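Local coordinates for putative uncharacterized protein (Jonesia denitrificans, PDB 4KTB) that is of uncharacterised function but belongs to the Nudix clan and is possibly an asymmetric diadenosine tetraphosphate (Ap4A) hydrolase, at residues Tyr41-Pro46 with Ala115-Thr120; Ala73-Arg78 with Glu94-Pro99; Arg78-Glu83 with Leu89-Glu94; Ala137-Val142 with Lys181-His186. All blocks are in the same frame, centred on the assembly; numbering follows the deposited sequence.

Contact 1: Tyr41-Pro46 with Ala115-Thr120; sequences YVDAVP and AEYFPT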
loop_
_atom_site.group_PDB
_atom_site.type_symbol
_atom_site.label_atom_id
_atom_site.label_comp_id
_atom_site.label_asym_id
_atom_site.label_seq_id
_atom_site.Cartn_x
_atom_site.Cartn_y
_atom_site.Cartn_z
ATOM N N TYR A 41 7.357 17.172 -2.094
ATOM C CA TYR A 41 6.022 17.731 -2.124
ATOM C C TYR A 41 5.034 16.764 -1.506
ATOM O O TYR A 41 5.341 15.600 -1.334
ATOM C CB TYR A 41 5.612 17.982 -3.580
ATOM C CG TYR A 41 5.848 19.402 -3.982
ATOM C CD1 TYR A 41 7.101 19.965 -3.871
ATOM C CD2 TYR A 41 4.808 20.193 -4.425
ATOM C CE1 TYR A 41 7.319 21.279 -4.224
ATOM C CE2 TYR A 41 5.012 21.508 -4.782
ATOM C CZ TYR A 41 6.269 22.042 -4.680
ATOM O OH TYR A 41 6.479 23.350 -5.031
ATOM N N VAL A 42 3.845 17.263 -1.181
ATOM C CA VAL A 42 2.696 16.405 -0.900
ATOM C C VAL A 42 1.509 16.808 -1.765
ATOM O O VAL A 42 1.365 17.975 -2.137
ATOM C CB VAL A 42 2.243 16.443 0.597
ATOM C CG1 VAL A 42 3.237 15.723 1.514
ATOM C CG2 VAL A 42 2.003 17.881 1.055
ATOM N N ASP A 43 0.676 15.824 -2.083
ATOM C CA ASP A 43 -0.636 16.076 -2.645
ATOM C C ASP A 43 -1.641 15.418 -1.730
ATOM O O ASP A 43 -1.432 14.287 -1.271
ATOM C CB ASP A 43 -0.770 15.485 -4.052
ATOM C CG ASP A 43 -0.061 16.306 -5.111
ATOM O OD1 ASP A 43 -0.645 17.294 -5.580
ATOM O OD2 ASP A 43 1.075 15.954 -5.489
ATOM N N ALA A 44 -2.714 16.142 -1.439
ATOM C CA ALA A 44 -3.804 15.593 -0.658
ATOM C C ALA A 44 -5.050 15.668 -1.509
ATOM O O ALA A 44 -5.394 16.738 -1.993
ATOM C CB ALA A 44 -3.990 16.381 0.607
ATOM N N VAL A 45 -5.718 14.534 -1.690
ATOM C CA VAL A 45 -7.021 14.511 -2.346
ATOM C C VAL A 45 -8.100 14.601 -1.266
ATOM O O VAL A 45 -8.259 13.681 -0.454
ATOM C CB VAL A 45 -7.212 13.265 -3.225
ATOM C CG1 VAL A 45 -8.659 13.103 -3.593
ATOM C CG2 VAL A 45 -6.409 13.375 -4.491
ATOM N N PRO A 46 -8.822 15.731 -1.235
ATOM C CA PRO A 46 -9.768 15.959 -0.137
ATOM C C PRO A 46 -11.115 15.330 -0.449
ATOM O O PRO A 46 -11.694 15.612 -1.512
ATOM C CB PRO A 46 -9.900 17.491 -0.097
ATOM C CG PRO A 46 -8.780 18.019 -1.018
ATOM C CD PRO A 46 -8.616 16.948 -2.036
ATOM N N ALA A 115 3.848 10.901 -7.191
ATOM C CA ALA A 115 3.670 11.629 -8.445
ATOM C C ALA A 115 4.922 12.461 -8.699
ATOM O O ALA A 115 5.257 13.357 -7.907
ATOM C CB ALA A 115 2.464 12.531 -8.373
ATOM N N GLU A 116 5.597 12.176 -9.802
ATOM C CA GLU A 116 6.859 12.806 -10.082
ATOM C C GLU A 116 6.671 13.841 -11.171
ATOM O O GLU A 116 6.680 13.526 -12.355
ATOM C CB GLU A 116 7.865 11.728 -10.458
ATOM C CG GLU A 116 7.880 10.618 -9.420
ATOM C CD GLU A 116 8.786 9.443 -9.762
ATOM O OE1 GLU A 116 8.421 8.305 -9.404
ATOM O OE2 GLU A 116 9.866 9.643 -10.357
ATOM N N TYR A 117 6.459 15.074 -10.738
ATOM C CA TYR A 117 6.265 16.181 -11.647
ATOM C C TYR A 117 7.608 16.597 -12.193
ATOM O O TYR A 117 8.455 17.103 -11.454
ATOM C CB TYR A 117 5.637 17.373 -10.930
ATOM C CG TYR A 117 4.293 17.137 -10.268
ATOM C CD1 TYR A 117 4.215 16.680 -8.952
ATOM C CD2 TYR A 117 3.106 17.427 -10.935
ATOM C CE1 TYR A 117 3.000 16.491 -8.335
ATOM C CE2 TYR A 117 1.884 17.236 -10.332
ATOM C CZ TYR A 117 1.837 16.769 -9.031
ATOM O OH TYR A 117 0.630 16.583 -8.415
ATOM N N PHE A 118 7.786 16.403 -13.495
ATOM C CA PHE A 118 9.033 16.768 -14.164
ATOM C C PHE A 118 8.974 18.155 -14.772
ATOM O O PHE A 118 7.915 18.620 -15.180
ATOM C CB PHE A 118 9.397 15.737 -15.237
ATOM C CG PHE A 118 10.379 14.689 -14.766
ATOM C CD1 PHE A 118 10.073 13.858 -13.691
ATOM C CD2 PHE A 118 11.606 14.528 -15.396
ATOM C CE1 PHE A 118 10.985 12.879 -13.238
ATOM C CE2 PHE A 118 12.522 13.553 -14.946
ATOM C CZ PHE A 118 12.204 12.730 -13.868
ATOM N N PRO A 119 10.127 18.825 -14.837
ATOM C CA PRO A 119 10.174 20.169 -15.412
ATOM C C PRO A 119 10.134 20.098 -16.925
ATOM O O PRO A 119 10.124 21.130 -17.584
ATOM C CB PRO A 119 11.534 20.691 -14.957
ATOM C CG PRO A 119 12.364 19.472 -14.875
ATOM C CD PRO A 119 11.450 18.379 -14.377
ATOM N N THR A 120 10.139 18.886 -17.466
ATOM C CA THR A 120 9.985 18.699 -18.898
ATOM C C THR A 120 8.694 17.953 -19.097
ATOM O O THR A 120 8.455 16.963 -18.413
ATOM C CB THR A 120 11.099 17.837 -19.485
ATOM O OG1 THR A 120 12.375 18.406 -19.174
ATOM C CG2 THR A 120 10.949 17.738 -20.994
#
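Two hydroxyls meet at Asp43 OD2: Ser135 OG hydrogen-bonds to it, and Tyr117 OH lies 3.0 Å from Asp43 OD2, although its proton has another acceptor within reach. The site lies on the face of the mixed beta sheet that helix 176-186 packs against, in a Nudix-type fold. Strand 39-49 and strand 113-118 are not neighbours in that sheet. Each pairs with strand 133-141, which carries Ser135, and the two side chains reach toward each other across it. Their alpha carbons stay well apart, with Asp43 CA 8.5 Å from Ala115 CA at the nearest. The carboxylate and the phenol come from opposite directions. OD2 lies in the plane of the Tyr117 ring, at its edge, and is 3.5 Å from Tyr117 CE1. The ring and carboxylate planes are turned 38° apart. Asp43 CG stands beside its own backbone N (chi1 -76°), which turns the carboxylate to the tyrosine. An alanine in place of Asp43 would probably leave the hydroxyl of the buried Tyr117 and Ser135 OG without this shared partner. Leu179 of helix 176-186 packs on both side chains, and Phe126 meets the Tyr117 ring. The second oxygen also stays near the phenol, with Asp43 OD1 3.2 Å from Tyr117 OH.

Contact 2: Ala73-Arg78 with Glu94-Pro99; sequences ALVSGR and EKDLGP. With NA (sodium ion), chain E.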
loop_
_atom_site.group_PDB
_atom_site.type_symbol
_atom_site.label_atom_id
_atom_site.label_comp_id
_atom_site.label_asym_id
_atom_site.label_seq_id
_atom_site.Cartn_x
_atom_site.Cartn_y
_atom_site.Cartn_z
ATOM N N ALA A 73 -7.684 22.370 -8.748
ATOM C CA ALA A 73 -6.477 21.878 -8.081
ATOM C C ALA A 73 -6.734 21.011 -6.859
ATOM O O ALA A 73 -7.651 21.266 -6.081
ATOM C CB ALA A 73 -5.569 23.043 -7.692
ATOM N N LEU A 74 -5.884 20.003 -6.692
ATOM C CA LEU A 74 -5.813 19.237 -5.461
ATOM C C LEU A 74 -5.160 20.090 -4.375
ATOM O O LEU A 74 -4.796 21.243 -4.599
ATOM C CB LEU A 74 -4.988 17.977 -5.697
ATOM C CG LEU A 74 -5.551 17.093 -6.809
ATOM C CD1 LEU A 74 -4.620 15.931 -7.123
ATOM C CD2 LEU A 74 -6.879 16.559 -6.382
ATOM N N VAL A 75 -5.003 19.529 -3.189
ATOM C CA VAL A 75 -4.275 20.240 -2.156
ATOM C C VAL A 75 -2.816 19.788 -2.226
ATOM O O VAL A 75 -2.515 18.609 -2.058
ATOM C CB VAL A 75 -4.908 20.002 -0.786
ATOM C CG1 VAL A 75 -3.970 20.440 0.351
ATOM C CG2 VAL A 75 -6.264 20.719 -0.718
ATOM N N SER A 76 -1.919 20.730 -2.508
ATOM C CA SER A 76 -0.577 20.376 -2.950
ATOM C C SER A 76 0.474 21.398 -2.538
ATOM O O SER A 76 0.243 22.602 -2.591
ATOM C CB SER A 76 -0.567 20.223 -4.472
ATOM O OG SER A 76 0.745 20.028 -4.962
ATOM N N GLY A 77 1.642 20.912 -2.140
ATOM C CA GLY A 77 2.696 21.820 -1.758
ATOM C C GLY A 77 3.932 21.164 -1.187
ATOM O O GLY A 77 3.969 19.961 -0.921
ATOM N N ARG A 78 4.937 21.998 -0.979
ATOM C CA ARG A 78 6.266 21.576 -0.603
ATOM C C ARG A 78 6.288 21.119 0.847
ATOM O O ARG A 78 5.489 21.579 1.658
ATOM C CB ARG A 78 7.202 22.768 -0.793
ATOM C CG ARG A 78 8.677 22.451 -0.746
ATOM C CD ARG A 78 9.489 23.696 -1.102
ATOM N NE ARG A 78 9.407 24.737 -0.075
ATOM C CZ ARG A 78 10.221 24.815 0.976
ATOM N NH1 ARG A 78 11.178 23.910 1.148
ATOM N NH2 ARG A 78 10.076 25.795 1.859
ATOM N N GLU A 94 -5.084 23.044 6.122
ATOM C CA GLU A 94 -5.535 24.262 6.775
ATOM C C GLU A 94 -5.418 25.438 5.809
ATOM O O GLU A 94 -6.341 26.231 5.666
ATOM C CB GLU A 94 -4.673 24.508 8.012
ATOM C CG GLU A 94 -5.306 25.377 9.056
ATOM C CD GLU A 94 -4.989 26.836 8.862
ATOM O OE1 GLU A 94 -4.022 27.140 8.135
ATOM O OE2 GLU A 94 -5.701 27.687 9.440
ATOM N N LYS A 95 -4.276 25.515 5.132
ATOM C CA LYS A 95 -3.957 26.594 4.197
ATOM C C LYS A 95 -4.947 26.753 3.045
ATOM O O LYS A 95 -5.243 27.873 2.635
ATOM C CB LYS A 95 -2.540 26.395 3.639
ATOM C CG LYS A 95 -2.133 27.362 2.545
ATOM C CD LYS A 95 -0.652 27.218 2.230
ATOM C CE LYS A 95 -0.294 27.974 0.969
ATOM N NZ LYS A 95 -1.206 27.571 -0.133
ATOM N N ASP A 96 -5.457 25.645 2.517
ATOM C CA ASP A 96 -6.351 25.701 1.352
ATOM C C ASP A 96 -7.844 25.651 1.720
ATOM O O ASP A 96 -8.687 26.172 0.991
ATOM C CB ASP A 96 -6.013 24.567 0.357
ATOM C CG ASP A 96 -4.946 24.959 -0.664
ATOM O OD1 ASP A 96 -4.936 26.120 -1.116
ATOM O OD2 ASP A 96 -4.116 24.100 -1.027
ATOM N N LEU A 97 -8.161 25.029 2.855
ATOM C CA LEU A 97 -9.552 24.673 3.176
ATOM C C LEU A 97 -10.052 25.256 4.490
ATOM O O LEU A 97 -11.196 25.019 4.892
ATOM C CB LEU A 97 -9.721 23.153 3.233
ATOM C CG LEU A 97 -9.462 22.362 1.950
ATOM C CD1 LEU A 97 -9.750 20.893 2.182
ATOM C CD2 LEU A 97 -10.312 22.921 0.800
ATOM N N GLY A 98 -9.187 25.998 5.167
ATOM C CA GLY A 98 -9.545 26.586 6.442
ATOM C C GLY A 98 -9.186 25.692 7.616
ATOM O O GLY A 98 -8.950 24.493 7.446
ATOM N N PRO A 99 -9.172 26.274 8.825
ATOM C CA PRO A 99 -8.674 25.618 10.032
ATOM C C PRO A 99 -9.670 24.669 10.662
ATOM O O PRO A 99 -9.335 24.025 11.652
ATOM C CB PRO A 99 -8.443 26.791 10.974
ATOM C CG PRO A 99 -9.516 27.755 10.594
ATOM C CD PRO A 99 -9.648 27.639 9.101
HETATM NA NA NA E . -0.609 24.714 -2.699
HETATM O O HOH W 1 -2.553 23.632 -3.503
HETATM O O HOH W 2 -0.949 24.480 -0.423
HETATM O O HOH W 3 -2.779 26.563 -2.683
HETATM O O HOH W 4 -0.621 24.681 -4.973
HETATM O O HOH W 5 1.446 25.911 -2.375
#
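Ser76 O binds the sodium ion directly, at 2.3 Å, and Asp96 reaches the same ion through water. The contact joins strand 75-78 to the last turn of helix 85-97, which in this Nudix-clan fold lies against the sheet. Five waters complete the contacts seen round the ion. The water-3 oxygen is the most distant of them, 2.9 Å from the sodium. Asp96 sits in the second shell. Its OD2 takes a hydrogen bond from water 1 and another from water 2, while OD1 takes one from water 3, with Asp96 OD1 2.7 Å from the oxygen of that water. Three metal-bound waters are thus oriented by one carboxylate. Water 1 also accepts from Ser76 N, so the backbone of Ser76 holds the site twice. Lys95 NZ donates to water 2 at 3.1 Å. Its chain runs extended from the helix and bends only at the end (chi4 -52°), which brings the amine to the water.

Farther out, Asn152 ND2 donates to Asp96 OD1 and so helps to position the carboxylate. Val75 slides past Asp96 in the opposite direction, and both of its methyl groups lie close to the acid. Leu61 of strand 55-64 packs on Val75, Asp96 and Leu97. Gly98 is the first residue past the helix; at its backbone angles (phi 92°) a beta carbon would be jammed against the preceding carbonyl oxygen. Gly98 N still donates to Glu94 O, at 2.9 Å.

Contact 3: Arg78-Glu83 with Leu89-Glu94; sequences RVMYHE and LVRHIE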
loop_
_atom_site.group_PDB
_atom_site.type_symbol
_atom_site.label_atom_id
_atom_site.label_comp_id
_atom_site.label_asym_id
_atom_site.label_seq_id
_atom_site.Cartn_x
_atom_site.Cartn_y
_atom_site.Cartn_z
ATOM N N ARG A 78 4.937 21.998 -0.979
ATOM C CA ARG A 78 6.266 21.576 -0.603
ATOM C C ARG A 78 6.288 21.119 0.847
ATOM O O ARG A 78 5.489 21.579 1.658
ATOM C CB ARG A 78 7.202 22.768 -0.793
ATOM C CG ARG A 78 8.677 22.451 -0.746
ATOM C CD ARG A 78 9.489 23.696 -1.102
ATOM N NE ARG A 78 9.407 24.737 -0.075
ATOM C CZ ARG A 78 10.221 24.815 0.976
ATOM N NH1 ARG A 78 11.178 23.910 1.148
ATOM N NH2 ARG A 78 10.076 25.795 1.859
ATOM N N VAL A 79 7.179 20.196 1.181
ATOM C CA VAL A 79 7.393 19.869 2.588
ATOM C C VAL A 79 8.553 20.718 3.070
ATOM O O VAL A 79 9.611 20.708 2.456
ATOM C CB VAL A 79 7.744 18.401 2.793
ATOM C CG1 VAL A 79 8.113 18.156 4.263
ATOM C CG2 VAL A 79 6.571 17.525 2.413
HETATM N N MSE A 80 8.366 21.458 4.155
HETATM C CA MSE A 80 9.417 22.347 4.623
HETATM C C MSE A 80 10.558 21.602 5.306
HETATM O O MSE A 80 10.395 20.491 5.803
HETATM C CB MSE A 80 8.864 23.391 5.592
HETATM C CG MSE A 80 7.658 24.142 5.074
HETATM SE SE MSE A 80 7.323 25.711 6.149
HETATM C CE MSE A 80 7.668 24.900 7.899
ATOM N N TYR A 81 11.718 22.243 5.327
ATOM C CA TYR A 81 12.888 21.682 5.963
ATOM C C TYR A 81 12.535 21.450 7.418
ATOM O O TYR A 81 11.899 22.293 8.045
ATOM C CB TYR A 81 14.058 22.650 5.840
ATOM C CG TYR A 81 15.238 22.275 6.694
ATOM C CD1 TYR A 81 16.114 21.284 6.296
ATOM C CD2 TYR A 81 15.476 22.912 7.899
ATOM C CE1 TYR A 81 17.197 20.934 7.076
ATOM C CE2 TYR A 81 16.555 22.572 8.687
ATOM C CZ TYR A 81 17.410 21.582 8.270
ATOM O OH TYR A 81 18.487 21.236 9.040
ATOM N N HIS A 82 12.914 20.283 7.932
ATOM C CA HIS A 82 12.610 19.886 9.303
ATOM C C HIS A 82 11.110 19.866 9.610
ATOM O O HIS A 82 10.717 19.983 10.764
ATOM C CB HIS A 82 13.342 20.794 10.285
ATOM C CG HIS A 82 13.981 20.067 11.421
ATOM N ND1 HIS A 82 13.249 19.512 12.451
ATOM C CD2 HIS A 82 15.277 19.812 11.703
ATOM C CE1 HIS A 82 14.072 18.946 13.312
ATOM N NE2 HIS A 82 15.311 19.108 12.886
ATOM N N GLU A 83 10.281 19.708 8.579
ATOM C CA GLU A 83 8.846 19.542 8.769
ATOM C C GLU A 83 8.491 18.108 8.404
ATOM O O GLU A 83 8.802 17.672 7.296
ATOM C CB GLU A 83 8.072 20.500 7.861
ATOM C CG GLU A 83 6.620 20.107 7.600
ATOM C CD GLU A 83 5.865 21.156 6.787
ATOM O OE1 GLU A 83 6.195 21.357 5.597
ATOM O OE2 GLU A 83 4.940 21.788 7.335
ATOM N N LEU A 89 1.063 17.850 5.589
ATOM C CA LEU A 89 -0.295 17.554 5.149
ATOM C C LEU A 89 -1.269 18.429 5.921
ATOM O O LEU A 89 -2.154 19.069 5.350
ATOM C CB LEU A 89 -0.634 16.080 5.381
ATOM C CG LEU A 89 0.020 15.073 4.447
ATOM C CD1 LEU A 89 -0.309 13.688 4.946
ATOM C CD2 LEU A 89 -0.459 15.271 3.000
ATOM N N VAL A 90 -1.093 18.456 7.232
ATOM C CA VAL A 90 -1.948 19.260 8.088
ATOM C C VAL A 90 -1.891 20.723 7.663
ATOM O O VAL A 90 -2.917 21.380 7.485
ATOM C CB VAL A 90 -1.491 19.161 9.537
ATOM C CG1 VAL A 90 -2.236 20.158 10.384
ATOM C CG2 VAL A 90 -1.689 17.740 10.070
ATOM N N ARG A 91 -0.676 21.221 7.488
ATOM C CA ARG A 91 -0.458 22.611 7.126
ATOM C C ARG A 91 -1.118 22.972 5.807
ATOM O O ARG A 91 -1.667 24.050 5.658
ATOM C CB ARG A 91 1.041 22.886 7.053
ATOM C CG ARG A 91 1.383 24.304 6.718
ATOM C CD ARG A 91 2.863 24.574 6.919
ATOM N NE ARG A 91 3.688 23.718 6.074
ATOM C CZ ARG A 91 3.997 23.996 4.816
ATOM N NH1 ARG A 91 3.539 25.109 4.257
ATOM N NH2 ARG A 91 4.760 23.161 4.127
ATOM N N HIS A 92 -1.078 22.066 4.842
ATOM C CA HIS A 92 -1.569 22.404 3.506
ATOM C C HIS A 92 -3.078 22.317 3.463
ATOM O O HIS A 92 -3.731 23.044 2.721
ATOM C CB HIS A 92 -0.899 21.544 2.416
ATOM C CG HIS A 92 0.499 21.974 2.096
ATOM N ND1 HIS A 92 0.781 23.145 1.425
ATOM C CD2 HIS A 92 1.700 21.408 2.380
ATOM C CE1 HIS A 92 2.091 23.281 1.304
ATOM N NE2 HIS A 92 2.671 22.240 1.875
ATOM N N ILE A 93 -3.631 21.436 4.286
ATOM C CA ILE A 93 -5.079 21.331 4.397
ATOM C C ILE A 93 -5.678 22.590 5.025
ATOM O O ILE A 93 -6.662 23.140 4.527
ATOM C CB ILE A 93 -5.484 20.087 5.208
ATOM C CG1 ILE A 93 -5.117 18.816 4.447
ATOM C CG2 ILE A 93 -6.976 20.079 5.493
ATOM C CD1 ILE A 93 -6.103 18.459 3.343
ATOM N N GLU A 94 -5.084 23.044 6.122
ATOM C CA GLU A 94 -5.535 24.262 6.775
ATOM C C GLU A 94 -5.418 25.438 5.809
ATOM O O GLU A 94 -6.341 26.231 5.666
ATOM C CB GLU A 94 -4.673 24.508 8.012
ATOM C CG GLU A 94 -5.306 25.377 9.056
ATOM C CD GLU A 94 -4.989 26.836 8.862
ATOM O OE1 GLU A 94 -4.022 27.140 8.135
ATOM O OE2 GLU A 94 -5.701 27.687 9.440
#
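Arg91 meets Glu83 side-on, with two of its nitrogens each bonded to a different carboxylate oxygen. Arg91 NE donates to Glu83 OE2 at 2.6 Å, and Arg91 NH2 donates to Glu83 OE1 at 2.7 Å. Both oxygens use their syn lone pairs. The carboxylate and guanidinium planes are only 15° apart, so this salt bridge is nearly flat. The Arg91 chain is extended at first and bends at chi3 (60°), which turns the guanidinium edge to the acid. Glu83 OE1 has a second donor, because Met80 N reaches it on the anti side, tilted out of the carboxylate plane. That bond spans a type II beta turn from Met80 to Glu83, closed in its backbone by Glu83 N to Met80 O.

The turn belongs to the loop that joins strand 75-78 to helix 85-97 of the Nudix-type fold. Arg91 and His92 tie this loop back to the helix it leads into. Met80, a selenomethionine, lies over one guanidinium face, with its SE 4.0 Å from Arg91 CZ. His92 CD2 lies over the opposite face, toward the rim. Arg78 contributes its backbone carbonyl. His92 NE2 donates to Arg78 O at 2.9 Å with an N-H...O angle of 167°, and the oxygen lies in the plane of the imidazole. Within the turn, His82 NE2 hydrogen-bonds to Thr120 OG1 of the second subunit.

Contact 4: Ala137-Val142 with Lys181-His186; sequences AYIVPV and KQALAH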
loop_
_atom_site.group_PDB
_atom_site.type_symbol
_atom_site.label_atom_id
_atom_site.label_comp_id
_atom_site.label_asym_id
_atom_site.label_seq_id
_atom_site.Cartn_x
_atom_site.Cartn_y
_atom_site.Cartn_z
ATOM N N ALA A 137 1.437 11.306 -2.405
ATOM C CA ALA A 137 0.043 11.668 -2.566
ATOM C C ALA A 137 -0.807 10.896 -1.590
ATOM O O ALA A 137 -0.607 9.704 -1.393
ATOM C CB ALA A 137 -0.418 11.430 -3.992
ATOM N N TYR A 138 -1.757 11.581 -0.973
ATOM C CA TYR A 138 -2.669 10.908 -0.074
ATOM C C TYR A 138 -4.103 11.322 -0.340
ATOM O O TYR A 138 -4.373 12.436 -0.771
ATOM C CB TYR A 138 -2.311 11.208 1.383
ATOM C CG TYR A 138 -0.890 10.877 1.782
ATOM C CD1 TYR A 138 0.135 11.766 1.523
ATOM C CD2 TYR A 138 -0.580 9.691 2.438
ATOM C CE1 TYR A 138 1.429 11.492 1.891
ATOM C CE2 TYR A 138 0.730 9.402 2.815
ATOM C CZ TYR A 138 1.726 10.321 2.531
ATOM O OH TYR A 138 3.027 10.092 2.873
ATOM N N ILE A 139 -5.021 10.401 -0.088
ATOM C CA ILE A 139 -6.430 10.735 -0.012
ATOM C C ILE A 139 -6.726 11.164 1.420
ATOM O O ILE A 139 -6.487 10.403 2.370
ATOM C CB ILE A 139 -7.292 9.519 -0.317
ATOM C CG1 ILE A 139 -7.185 9.147 -1.793
ATOM C CG2 ILE A 139 -8.741 9.777 0.028
ATOM C CD1 ILE A 139 -7.794 7.803 -2.099
ATOM N N VAL A 140 -7.261 12.370 1.584
ATOM C CA VAL A 140 -7.532 12.884 2.917
ATOM C C VAL A 140 -9.020 13.180 3.128
ATOM O O VAL A 140 -9.574 14.105 2.528
ATOM C CB VAL A 140 -6.700 14.128 3.242
ATOM C CG1 VAL A 140 -6.906 14.509 4.706
ATOM C CG2 VAL A 140 -5.215 13.889 2.960
ATOM N N PRO A 141 -9.680 12.362 3.961
ATOM C CA PRO A 141 -11.066 12.721 4.233
ATOM C C PRO A 141 -11.034 13.933 5.140
ATOM O O PRO A 141 -10.120 14.048 5.968
ATOM C CB PRO A 141 -11.617 11.491 4.973
ATOM C CG PRO A 141 -10.662 10.361 4.612
ATOM C CD PRO A 141 -9.325 11.051 4.530
ATOM N N VAL A 142 -11.975 14.846 4.940
ATOM C CA VAL A 142 -12.116 15.989 5.828
ATOM C C VAL A 142 -13.425 15.836 6.541
ATOM O O VAL A 142 -14.448 15.545 5.917
ATOM C CB VAL A 142 -12.090 17.326 5.082
ATOM C CG1 VAL A 142 -10.665 17.713 4.779
ATOM C CG2 VAL A 142 -12.902 17.229 3.809
ATOM N N LYS A 181 -7.387 10.442 -10.860
ATOM C CA LYS A 181 -7.886 9.136 -11.276
ATOM C C LYS A 181 -7.197 8.008 -10.531
ATOM O O LYS A 181 -7.823 7.017 -10.155
ATOM C CB LYS A 181 -7.681 8.942 -12.770
ATOM C CG LYS A 181 -8.538 9.832 -13.631
ATOM C CD LYS A 181 -8.486 9.342 -15.057
ATOM C CE LYS A 181 -8.096 10.464 -16.000
ATOM N NZ LYS A 181 -7.954 10.008 -17.416
ATOM N N GLN A 182 -5.897 8.149 -10.347
ATOM C CA GLN A 182 -5.169 7.205 -9.516
ATOM C C GLN A 182 -5.744 7.184 -8.107
ATOM O O GLN A 182 -5.831 6.137 -7.493
ATOM C CB GLN A 182 -3.683 7.571 -9.466
ATOM C CG GLN A 182 -2.963 7.400 -10.779
ATOM C CD GLN A 182 -1.543 7.914 -10.725
ATOM O OE1 GLN A 182 -1.248 9.006 -11.214
ATOM N NE2 GLN A 182 -0.651 7.131 -10.118
ATOM N N ALA A 183 -6.157 8.346 -7.608
ATOM C CA ALA A 183 -6.674 8.447 -6.244
ATOM C C ALA A 183 -8.021 7.746 -6.138
ATOM O O ALA A 183 -8.276 7.000 -5.188
ATOM C CB ALA A 183 -6.778 9.915 -5.807
ATOM N N LEU A 184 -8.870 7.979 -7.133
ATOM C CA LEU A 184 -10.160 7.314 -7.225
ATOM C C LEU A 184 -9.999 5.821 -7.438
ATOM O O LEU A 184 -10.745 5.024 -6.869
ATOM C CB LEU A 184 -10.965 7.893 -8.388
ATOM C CG LEU A 184 -11.408 9.329 -8.165
ATOM C CD1 LEU A 184 -12.038 9.871 -9.427
ATOM C CD2 LEU A 184 -12.393 9.387 -7.007
ATOM N N ALA A 185 -9.048 5.452 -8.289
ATOM C CA ALA A 185 -8.731 4.051 -8.504
ATOM C C ALA A 185 -8.359 3.428 -7.161
ATOM O O ALA A 185 -8.908 2.412 -6.781
ATOM C CB ALA A 185 -7.608 3.900 -9.492
ATOM N N HIS A 186 -7.432 4.059 -6.442
ATOM C CA HIS A 186 -6.992 3.540 -5.141
ATOM C C HIS A 186 -8.176 3.318 -4.210
ATOM O O HIS A 186 -8.241 2.314 -3.513
ATOM C CB HIS A 186 -5.996 4.486 -4.471
ATOM C CG HIS A 186 -5.470 3.982 -3.161
ATOM N ND1 HIS A 186 -4.690 2.844 -3.060
ATOM C CD2 HIS A 186 -5.600 4.455 -1.900
ATOM C CE1 HIS A 186 -4.362 2.649 -1.796
ATOM N NE2 HIS A 186 -4.903 3.606 -1.067
#
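Ile139 packs its CG1-CD1 branch against Ala183 and His186. It joins strand 133-141 of the mixed sheet to helix 176-186. In this Nudix-type fold that helix lies on the opposite face of the sheet from helix 85-97, and the contact packs it on the sheet in an alpha-beta-alpha sandwich. The meeting is carried by side chains and one backbone carbonyl, with no hydrogen bond between the two segments.

The apolar part is small. Ile139 CG1 is 4.1 Å from Ala183 CB. The short alanine lets the helix come near the strand, with Ile139 CA 6.6 Å from Ala183 CA. Val45 of strand 39-49 also touches Ala183, and Val47 of the same strand touches Ile139.

The methyl end of the isoleucine makes the remaining contacts. CD1 approaches a backbone oxygen, with Ile139 CD1 3.2 Å from Ala183 O, a tight van der Waals approach. Ile139 CG1 stands beside its own backbone N (chi1 -70°) and CD1 continues outward (chi2 169°), so the branch extends to the helix. An alanine at Ile139 would probably open a gap beside Ala183 and leave the His186 ring without its apolar neighbour on the strand.

The aromatic part is an edge contact. The isoleucine branch and the histidine run at a slant to each other, and CD1 lies near the imidazole plane. Beyond it, His186 O accepts a hydrogen bond from Ser108 OG of the third subunit. At the ring itself, Ile139 CD1 is 4.0 Å from His186 CD2.

Contacts 2 and 3 are nested along the chain inside the loop closed by contact 1, and contact 4 follows. Contacts 2 and 3 share helix 85-97 and lie closest, their centres about 9 Å apart. Contacts 3 and 4 are farthest, about 18 Å between centres. Strand 39-49 is central: it pairs with strand 75-78 of contact 2 and with strand 133-141 of contact 4. Leu89 of contact 3 packs on Tyr138 of contact 4, and Val42 of contact 1 meets Leu89 and His92. One sheet therefore connects the sodium site to both helix layers. Contacts 1 and 3 also both reach the second subunit, linking this core to the assembly.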